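Protein (hdlp (histone deacetylase-like protein)) (Aquifex aeolicus, PDB 1C3P) probably acts as a zinc-dependent deacetylase of the histone deacetylase family, assigned to acetoin degradation. Local coordinates at residues Leu239-Leu253 with Lys277-Gly289. Numbering follows the deposited sequence.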
ATOM      1  N   LEU A 239      -5.458 -16.814   3.076  1.00 22.95           N
ATOM      2  CA  LEU A 239      -5.106 -16.650   4.482  1.00 20.98           C
ATOM      3  C   LEU A 239      -5.081 -18.005   5.170  1.00 25.16           C
ATOM      4  O   LEU A 239      -4.273 -18.233   6.070  1.00 20.70           O
ATOM      5  CB  LEU A 239      -6.089 -15.719   5.203  1.00 18.39           C
ATOM      6  CG  LEU A 239      -6.169 -14.258   4.744  1.00 20.02           C
ATOM      7  CD1 LEU A 239      -7.264 -13.547   5.538  1.00 27.02           C
ATOM      8  CD2 LEU A 239      -4.843 -13.540   4.955  1.00 20.31           C
ATOM      9  N   GLU A 240      -5.951 -18.911   4.742  1.00 24.93           N
ATOM     10  CA  GLU A 240      -5.996 -20.235   5.349  1.00 25.72           C
ATOM     11  C   GLU A 240      -4.706 -20.991   5.030  1.00 23.44           C
ATOM     12  O   GLU A 240      -4.165 -21.712   5.876  1.00 23.10           O
ATOM     13  CB  GLU A 240      -7.241 -20.995   4.852  1.00 29.10           C
ATOM     14  CG  GLU A 240      -7.426 -22.381   5.449  1.00 49.56           C
ATOM     15  CD  GLU A 240      -8.824 -22.934   5.216  1.00 63.15           C
ATOM     16  OE1 GLU A 240      -9.254 -23.011   4.044  1.00 69.26           O
ATOM     17  OE2 GLU A 240      -9.494 -23.291   6.213  1.00 66.68           O
ATOM     18  N   ILE A 241      -4.206 -20.809   3.814  1.00 19.52           N
ATOM     19  CA  ILE A 241      -2.970 -21.445   3.390  1.00 24.06           C
ATOM     20  C   ILE A 241      -1.816 -20.946   4.250  1.00 25.48           C
ATOM     21  O   ILE A 241      -0.979 -21.728   4.703  1.00 19.43           O
ATOM     22  CB  ILE A 241      -2.655 -21.140   1.900  1.00 23.80           C
ATOM     23  CG1 ILE A 241      -3.705 -21.795   1.005  1.00 28.60           C
ATOM     24  CG2 ILE A 241      -1.239 -21.638   1.540  1.00 24.94           C
ATOM     25  CD1 ILE A 241      -3.537 -21.493  -0.478  1.00 27.04           C
ATOM     26  N   VAL A 242      -1.775 -19.637   4.481  1.00 20.41           N
ATOM     27  CA  VAL A 242      -0.712 -19.063   5.284  1.00 23.17           C
ATOM     28  C   VAL A 242      -0.824 -19.545   6.727  1.00 24.81           C
ATOM     29  O   VAL A 242       0.156 -20.008   7.314  1.00 22.49           O
ATOM     30  CB  VAL A 242      -0.774 -17.525   5.285  1.00 26.48           C
ATOM     31  CG1 VAL A 242       0.276 -16.965   6.236  1.00 18.67           C
ATOM     32  CG2 VAL A 242      -0.550 -16.989   3.863  1.00 26.97           C
ATOM     33  N   LYS A 243      -2.028 -19.436   7.281  1.00 26.06           N
ATOM     34  CA  LYS A 243      -2.258 -19.844   8.657  1.00 32.57           C
ATOM     35  C   LYS A 243      -1.842 -21.280   8.925  1.00 30.38           C
ATOM     36  O   LYS A 243      -1.305 -21.580   9.989  1.00 35.44           O
ATOM     37  CB  LYS A 243      -3.728 -19.678   9.046  1.00 28.53           C
ATOM     38  CG  LYS A 243      -3.998 -20.141  10.478  1.00 43.21           C
ATOM     39  CD  LYS A 243      -5.483 -20.250  10.807  1.00 53.10           C
ATOM     40  CE  LYS A 243      -6.183 -18.910  10.794  1.00 50.30           C
ATOM     41  NZ  LYS A 243      -7.627 -19.072  11.140  1.00 59.15           N
ATOM     42  N   GLU A 244      -2.066 -22.176   7.972  1.00 28.12           N
ATOM     43  CA  GLU A 244      -1.697 -23.574   8.211  1.00 37.54           C
ATOM     44  C   GLU A 244      -0.194 -23.832   8.195  1.00 38.17           C
ATOM     45  O   GLU A 244       0.267 -24.855   8.696  1.00 38.46           O
ATOM     46  CB  GLU A 244      -2.367 -24.499   7.191  1.00 35.34           C
ATOM     47  CG  GLU A 244      -3.891 -24.397   7.164  1.00 55.88           C
ATOM     48  CD  GLU A 244      -4.538 -25.469   6.297  1.00 57.89           C
ATOM     49  OE1 GLU A 244      -5.771 -25.403   6.079  1.00 60.60           O
ATOM     50  OE2 GLU A 244      -3.815 -26.387   5.848  1.00 57.73           O
ATOM     51  N   VAL A 245       0.567 -22.905   7.633  1.00 30.29           N
ATOM     52  CA  VAL A 245       2.008 -23.060   7.528  1.00 29.17           C
ATOM     53  C   VAL A 245       2.832 -22.040   8.313  1.00 34.90           C
ATOM     54  O   VAL A 245       4.005 -22.274   8.592  1.00 34.73           O
ATOM     55  CB  VAL A 245       2.447 -22.977   6.046  1.00 46.68           C
ATOM     56  CG1 VAL A 245       3.964 -23.005   5.935  1.00 53.09           C
ATOM     57  CG2 VAL A 245       1.854 -24.138   5.275  1.00 54.19           C
ATOM     58  N   PHE A 246       2.221 -20.927   8.696  1.00 29.22           N
ATOM     59  CA  PHE A 246       2.973 -19.880   9.387  1.00 29.17           C
ATOM     60  C   PHE A 246       2.188 -19.269  10.548  1.00 23.38           C
ATOM     61  O   PHE A 246       1.046 -18.852  10.373  1.00 29.15           O
ATOM     62  CB  PHE A 246       3.305 -18.792   8.349  1.00 30.42           C
ATOM     63  CG  PHE A 246       4.408 -17.849   8.758  1.00 25.62           C
ATOM     64  CD1 PHE A 246       5.732 -18.268   8.774  1.00 28.89           C
ATOM     65  CD2 PHE A 246       4.121 -16.524   9.062  1.00 25.17           C
ATOM     66  CE1 PHE A 246       6.765 -17.376   9.082  1.00 23.43           C
ATOM     67  CE2 PHE A 246       5.145 -15.620   9.374  1.00 22.40           C
ATOM     68  CZ  PHE A 246       6.462 -16.042   9.383  1.00 19.88           C
ATOM     69  N   GLU A 247       2.793 -19.230  11.734  1.00 29.73           N
ATOM     70  CA  GLU A 247       2.164 -18.625  12.920  1.00 28.10           C
ATOM     71  C   GLU A 247       2.947 -17.342  13.209  1.00 28.90           C
ATOM     72  O   GLU A 247       3.948 -17.356  13.928  1.00 23.67           O
ATOM     73  CB  GLU A 247       2.241 -19.559  14.135  1.00 35.75           C
ATOM     74  CG  GLU A 247       1.227 -20.710  14.155  1.00 60.78           C
ATOM     75  CD  GLU A 247       1.461 -21.767  13.081  1.00 70.07           C
ATOM     76  OE1 GLU A 247       1.421 -21.430  11.880  1.00 79.95           O
ATOM     77  OE2 GLU A 247       1.679 -22.947  13.440  1.00 76.80           O
ATOM     78  N   PRO A 248       2.469 -16.198  12.690  1.00 25.02           N
ATOM     79  CA  PRO A 248       3.136 -14.907  12.873  1.00 28.06           C
ATOM     80  C   PRO A 248       3.238 -14.415  14.306  1.00 23.87           C
ATOM     81  O   PRO A 248       2.327 -14.633  15.100  1.00 24.05           O
ATOM     82  CB  PRO A 248       2.270 -13.959  12.035  1.00 28.11           C
ATOM     83  CG  PRO A 248       1.602 -14.885  11.028  1.00 34.57           C
ATOM     84  CD  PRO A 248       1.208 -15.999  11.955  1.00 27.23           C
ATOM     85  N   GLU A 249       4.351 -13.754  14.620  1.00 24.34           N
ATOM     86  CA  GLU A 249       4.546 -13.147  15.935  1.00 25.98           C
ATOM     87  C   GLU A 249       3.972 -11.756  15.753  1.00 26.04           C
ATOM     88  O   GLU A 249       3.523 -11.107  16.701  1.00 26.39           O
ATOM     89  CB  GLU A 249       6.029 -13.010  16.287  1.00 22.07           C
ATOM     90  CG  GLU A 249       6.768 -14.328  16.467  1.00 33.40           C
ATOM     91  CD  GLU A 249       8.215 -14.123  16.857  1.00 29.15           C
ATOM     92  OE1 GLU A 249       8.926 -13.395  16.134  1.00 27.62           O
ATOM     93  OE2 GLU A 249       8.649 -14.690  17.886  1.00 26.19           O
ATOM     94  N   VAL A 250       3.998 -11.302  14.507  1.00 23.83           N
ATOM     95  CA  VAL A 250       3.491  -9.985  14.175  1.00 19.67           C
ATOM     96  C   VAL A 250       3.304  -9.900  12.670  1.00 20.78           C
ATOM     97  O   VAL A 250       3.999 -10.584  11.935  1.00 19.60           O
ATOM     98  CB  VAL A 250       4.480  -8.875  14.637  1.00 20.88           C
ATOM     99  CG1 VAL A 250       5.830  -9.027  13.959  1.00 18.18           C
ATOM    100  CG2 VAL A 250       3.900  -7.524  14.334  1.00 16.71           C
ATOM    101  N   TYR A 251       2.355  -9.088  12.220  1.00 18.75           N
ATOM    102  CA  TYR A 251       2.128  -8.944  10.785  1.00 22.44           C
ATOM    103  C   TYR A 251       1.875  -7.486  10.389  1.00 20.28           C
ATOM    104  O   TYR A 251       1.451  -6.667  11.210  1.00 19.91           O
ATOM    105  CB  TYR A 251       0.933  -9.818  10.340  1.00 16.57           C
ATOM    106  CG  TYR A 251      -0.445  -9.204  10.556  1.00 22.36           C
ATOM    107  CD1 TYR A 251      -1.012  -8.363   9.593  1.00 18.12           C
ATOM    108  CD2 TYR A 251      -1.176  -9.454  11.721  1.00 20.04           C
ATOM    109  CE1 TYR A 251      -2.251  -7.792   9.784  1.00 20.40           C
ATOM    110  CE2 TYR A 251      -2.445  -8.876  11.927  1.00 16.60           C
ATOM    111  CZ  TYR A 251      -2.966  -8.048  10.956  1.00 14.68           C
ATOM    112  OH  TYR A 251      -4.187  -7.432  11.127  1.00 21.79           O
ATOM    113  N   LEU A 252       2.176  -7.169   9.127  1.00 17.90           N
ATOM    114  CA  LEU A 252       1.925  -5.843   8.564  1.00 18.58           C
ATOM    115  C   LEU A 252       1.018  -6.085   7.367  1.00 15.49           C
ATOM    116  O   LEU A 252       1.140  -7.103   6.675  1.00 18.82           O
ATOM    117  CB  LEU A 252       3.216  -5.151   8.087  1.00 17.55           C
ATOM    118  CG  LEU A 252       4.285  -4.932   9.153  1.00 23.36           C
ATOM    119  CD1 LEU A 252       5.130  -6.184   9.265  1.00 27.78           C
ATOM    120  CD2 LEU A 252       5.170  -3.763   8.753  1.00 27.29           C
ATOM    121  N   LEU A 253       0.112  -5.149   7.141  1.00 16.80           N
ATOM    122  CA  LEU A 253      -0.879  -5.231   6.067  1.00 17.50           C
ATOM    123  C   LEU A 253      -0.842  -3.946   5.259  1.00 20.22           C
ATOM    124  O   LEU A 253      -0.911  -2.861   5.833  1.00 18.14           O
ATOM    125  CB  LEU A 253      -2.272  -5.398   6.702  1.00 15.49           C
ATOM    126  CG  LEU A 253      -3.539  -5.236   5.870  1.00 17.75           C
ATOM    127  CD1 LEU A 253      -3.590  -6.354   4.835  1.00 20.85           C
ATOM    128  CD2 LEU A 253      -4.777  -5.311   6.792  1.00 19.05           C
ATOM    129  N   LYS A 277     -14.290  -4.922   4.067  1.00 19.67           N
ATOM    130  CA  LYS A 277     -14.444  -6.275   4.584  1.00 21.33           C
ATOM    131  C   LYS A 277     -13.157  -7.073   4.525  1.00 22.12           C
ATOM    132  O   LYS A 277     -12.887  -7.898   5.399  1.00 22.19           O
ATOM    133  CB  LYS A 277     -15.533  -7.048   3.839  1.00 23.84           C
ATOM    134  CG  LYS A 277     -16.918  -6.693   4.269  1.00 40.87           C
ATOM    135  CD  LYS A 277     -17.868  -7.835   3.947  1.00 54.73           C
ATOM    136  CE  LYS A 277     -17.450  -9.104   4.678  1.00 58.85           C
ATOM    137  NZ  LYS A 277     -18.386 -10.226   4.410  1.00 55.34           N
ATOM    138  N   ALA A 278     -12.358  -6.831   3.489  1.00 20.23           N
ATOM    139  CA  ALA A 278     -11.086  -7.543   3.336  1.00 17.06           C
ATOM    140  C   ALA A 278     -10.198  -7.233   4.543  1.00 16.94           C
ATOM    141  O   ALA A 278      -9.572  -8.116   5.147  1.00 14.93           O
ATOM    142  CB  ALA A 278     -10.385  -7.089   2.031  1.00 19.27           C
ATOM    143  N   PHE A 279     -10.151  -5.957   4.889  1.00 18.88           N
ATOM    144  CA  PHE A 279      -9.373  -5.489   6.030  1.00 21.01           C
ATOM    145  C   PHE A 279      -9.811  -6.212   7.313  1.00 25.48           C
ATOM    146  O   PHE A 279      -8.981  -6.685   8.101  1.00 16.30           O
ATOM    147  CB  PHE A 279      -9.589  -3.978   6.180  1.00 16.79           C
ATOM    148  CG  PHE A 279      -8.992  -3.395   7.427  1.00 20.23           C
ATOM    149  CD1 PHE A 279      -7.608  -3.329   7.595  1.00 21.61           C
ATOM    150  CD2 PHE A 279      -9.815  -2.878   8.422  1.00 23.24           C
ATOM    151  CE1 PHE A 279      -7.057  -2.743   8.746  1.00 30.98           C
ATOM    152  CE2 PHE A 279      -9.275  -2.293   9.570  1.00 24.82           C
ATOM    153  CZ  PHE A 279      -7.895  -2.222   9.733  1.00 30.27           C
ATOM    154  N   ASN A 280     -11.120  -6.294   7.516  1.00 22.30           N
ATOM    155  CA  ASN A 280     -11.643  -6.948   8.704  1.00 24.49           C
ATOM    156  C   ASN A 280     -11.464  -8.455   8.710  1.00 23.01           C
ATOM    157  O   ASN A 280     -11.325  -9.063   9.772  1.00 21.91           O
ATOM    158  CB  ASN A 280     -13.112  -6.565   8.913  1.00 27.17           C
ATOM    159  CG  ASN A 280     -13.267  -5.097   9.280  1.00 20.88           C
ATOM    160  OD1 ASN A 280     -12.444  -4.546  10.013  1.00 22.95           O
ATOM    161  ND2 ASN A 280     -14.333  -4.470   8.804  1.00 27.85           N
ATOM    162  N   ILE A 281     -11.455  -9.055   7.528  1.00 18.74           N
ATOM    163  CA  ILE A 281     -11.228 -10.490   7.420  1.00 18.37           C
ATOM    164  C   ILE A 281      -9.799 -10.813   7.871  1.00 18.54           C
ATOM    165  O   ILE A 281      -9.558 -11.839   8.513  1.00 19.69           O
ATOM    166  CB  ILE A 281     -11.399 -10.978   5.970  1.00 19.31           C
ATOM    167  CG1 ILE A 281     -12.873 -10.945   5.574  1.00 23.51           C
ATOM    168  CG2 ILE A 281     -10.837 -12.375   5.825  1.00 28.87           C
ATOM    169  CD1 ILE A 281     -13.116 -11.365   4.126  1.00 26.47           C
ATOM    170  N   VAL A 282      -8.846  -9.954   7.521  1.00 17.72           N
ATOM    171  CA  VAL A 282      -7.457 -10.192   7.911  1.00 14.89           C
ATOM    172  C   VAL A 282      -7.352 -10.117   9.433  1.00 21.79           C
ATOM    173  O   VAL A 282      -6.717 -10.961  10.074  1.00 25.80           O
ATOM    174  CB  VAL A 282      -6.492  -9.161   7.278  1.00 18.50           C
ATOM    175  CG1 VAL A 282      -5.125  -9.269   7.936  1.00 20.73           C
ATOM    176  CG2 VAL A 282      -6.347  -9.438   5.777  1.00 17.49           C
ATOM    177  N   ARG A 283      -8.004  -9.119  10.008  1.00 19.14           N
ATOM    178  CA  ARG A 283      -7.971  -8.953  11.456  1.00 23.51           C
ATOM    179  C   ARG A 283      -8.635 -10.115  12.196  1.00 25.44           C
ATOM    180  O   ARG A 283      -8.213 -10.473  13.296  1.00 23.12           O
ATOM    181  CB  ARG A 283      -8.638  -7.639  11.835  1.00 20.64           C
ATOM    182  CG  ARG A 283      -7.894  -6.409  11.317  1.00 19.65           C
ATOM    183  CD  ARG A 283      -8.733  -5.164  11.472  1.00 25.70           C
ATOM    184  NE  ARG A 283      -8.900  -4.775  12.864  1.00 36.05           N
ATOM    185  CZ  ARG A 283      -9.931  -4.078  13.321  1.00 34.61           C
ATOM    186  NH1 ARG A 283     -10.899  -3.697  12.491  1.00 35.23           N
ATOM    187  NH2 ARG A 283      -9.989  -3.749  14.602  1.00 29.30           N
ATOM    188  N   GLU A 284      -9.671 -10.699  11.605  1.00 26.79           N
ATOM    189  CA  GLU A 284     -10.343 -11.824  12.257  1.00 31.77           C
ATOM    190  C   GLU A 284      -9.455 -13.050  12.239  1.00 31.57           C
ATOM    191  O   GLU A 284      -9.549 -13.901  13.116  1.00 33.08           O
ATOM    192  CB  GLU A 284     -11.649 -12.174  11.556  1.00 30.96           C
ATOM    193  CG  GLU A 284     -12.652 -11.059  11.541  1.00 50.56           C
ATOM    194  CD  GLU A 284     -13.889 -11.431  10.765  1.00 63.75           C
ATOM    195  OE1 GLU A 284     -13.757 -11.771   9.569  1.00 68.93           O
ATOM    196  OE2 GLU A 284     -14.989 -11.382  11.350  1.00 72.01           O
ATOM    197  N   VAL A 285      -8.596 -13.147  11.230  1.00 23.37           N
ATOM    198  CA  VAL A 285      -7.718 -14.299  11.121  1.00 23.25           C
ATOM    199  C   VAL A 285      -6.451 -14.114  11.937  1.00 31.41           C
ATOM    200  O   VAL A 285      -6.034 -15.022  12.648  1.00 25.34           O
ATOM    201  CB  VAL A 285      -7.310 -14.579   9.648  1.00 24.77           C
ATOM    202  CG1 VAL A 285      -6.356 -15.761   9.585  1.00 26.98           C
ATOM    203  CG2 VAL A 285      -8.549 -14.871   8.798  1.00 24.98           C
ATOM    204  N   PHE A 286      -5.834 -12.938  11.851  1.00 27.27           N
ATOM    205  CA  PHE A 286      -4.598 -12.727  12.582  1.00 22.47           C
ATOM    206  C   PHE A 286      -4.590 -11.715  13.718  1.00 21.53           C
ATOM    207  O   PHE A 286      -3.540 -11.457  14.316  1.00 27.12           O
ATOM    208  CB  PHE A 286      -3.472 -12.394  11.598  1.00 22.26           C
ATOM    209  CG  PHE A 286      -3.096 -13.534  10.700  1.00 25.71           C
ATOM    210  CD1 PHE A 286      -3.476 -13.543   9.359  1.00 22.88           C
ATOM    211  CD2 PHE A 286      -2.389 -14.628  11.208  1.00 24.49           C
ATOM    212  CE1 PHE A 286      -3.155 -14.622   8.538  1.00 19.85           C
ATOM    213  CE2 PHE A 286      -2.064 -15.714  10.394  1.00 27.48           C
ATOM    214  CZ  PHE A 286      -2.448 -15.712   9.057  1.00 24.59           C
ATOM    215  N   GLY A 287      -5.750 -11.157  14.039  1.00 23.76           N
ATOM    216  CA  GLY A 287      -5.797 -10.179  15.108  1.00 24.17           C
ATOM    217  C   GLY A 287      -5.267  -8.854  14.610  1.00 27.05           C
ATOM    218  O   GLY A 287      -5.271  -8.592  13.400  1.00 18.06           O
ATOM    219  N   GLU A 288      -4.801  -8.019  15.533  1.00 23.21           N
ATOM    220  CA  GLU A 288      -4.275  -6.707  15.171  1.00 24.87           C
ATOM    221  C   GLU A 288      -2.844  -6.749  14.639  1.00 20.85           C
ATOM    222  O   GLU A 288      -2.003  -7.528  15.107  1.00 18.10           O
ATOM    223  CB  GLU A 288      -4.321  -5.757  16.366  1.00 29.25           C
ATOM    224  CG  GLU A 288      -5.729  -5.403  16.850  1.00 42.63           C
ATOM    225  CD  GLU A 288      -6.589  -4.781  15.764  1.00 43.77           C
ATOM    226  OE1 GLU A 288      -6.123  -3.834  15.092  1.00 36.82           O
ATOM    227  OE2 GLU A 288      -7.741  -5.229  15.589  1.00 51.56           O
ATOM    228  N   GLY A 289      -2.585  -5.893  13.656  1.00 26.12           N
ATOM    229  CA  GLY A 289      -1.271  -5.807  13.049  1.00 20.71           C
ATOM    230  C   GLY A 289      -0.927  -4.361  12.746  1.00 18.56           C
ATOM    231  O   GLY A 289      -1.618  -3.461  13.209  1.00 16.59           O
TER
HETATM  232  O   HOH W   1       0.439  -8.787  14.714  1.00 21.03           O
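The hydroxyl of Y251 donates to the carbonyl oxygen of G287 (OH to O 2.8 Å). The C=O...donor angle is 153°, with the donor slightly tilted from the carbonyl plane, and the bond forms just where positive phi at G287 ends helix 272-286. CG of Y251 lies between backbone N and carbonyl carbon (chi1 83°), which carries the ring to the C-terminal end of that helix, beside F286 CB. There G289 CA makes a CH-pi contact over one face, 3.7 Å from the ring centroid, while V282 CG1 lies 3.7 Å from Y251 CE1. A phenylalanine in place of Y251 would probably leave the G287 carbonyl without this donor and the helix end less firmly tied to strand 250-254. Water links the backbones as well, accepting from Y251 N and donating to E288 O. Farther out, F286 crosses P248 at about a right angle (CE2 to CD 3.6 Å), and its ring edge meets L239 CD2. L239 is a knob among I281, V282, V285 and F286, its CD1 3.7 Å from V285 CG2. The axes of 239-245 and 277-286, 11.2 Å apart at their closest and crossing at -20°, pack side by side over the parallel sheet, and strand 250-254, helix 272-286 and strand 290-292 form a beta-alpha-beta crossover of the arginase/deacetylase alpha/beta fold.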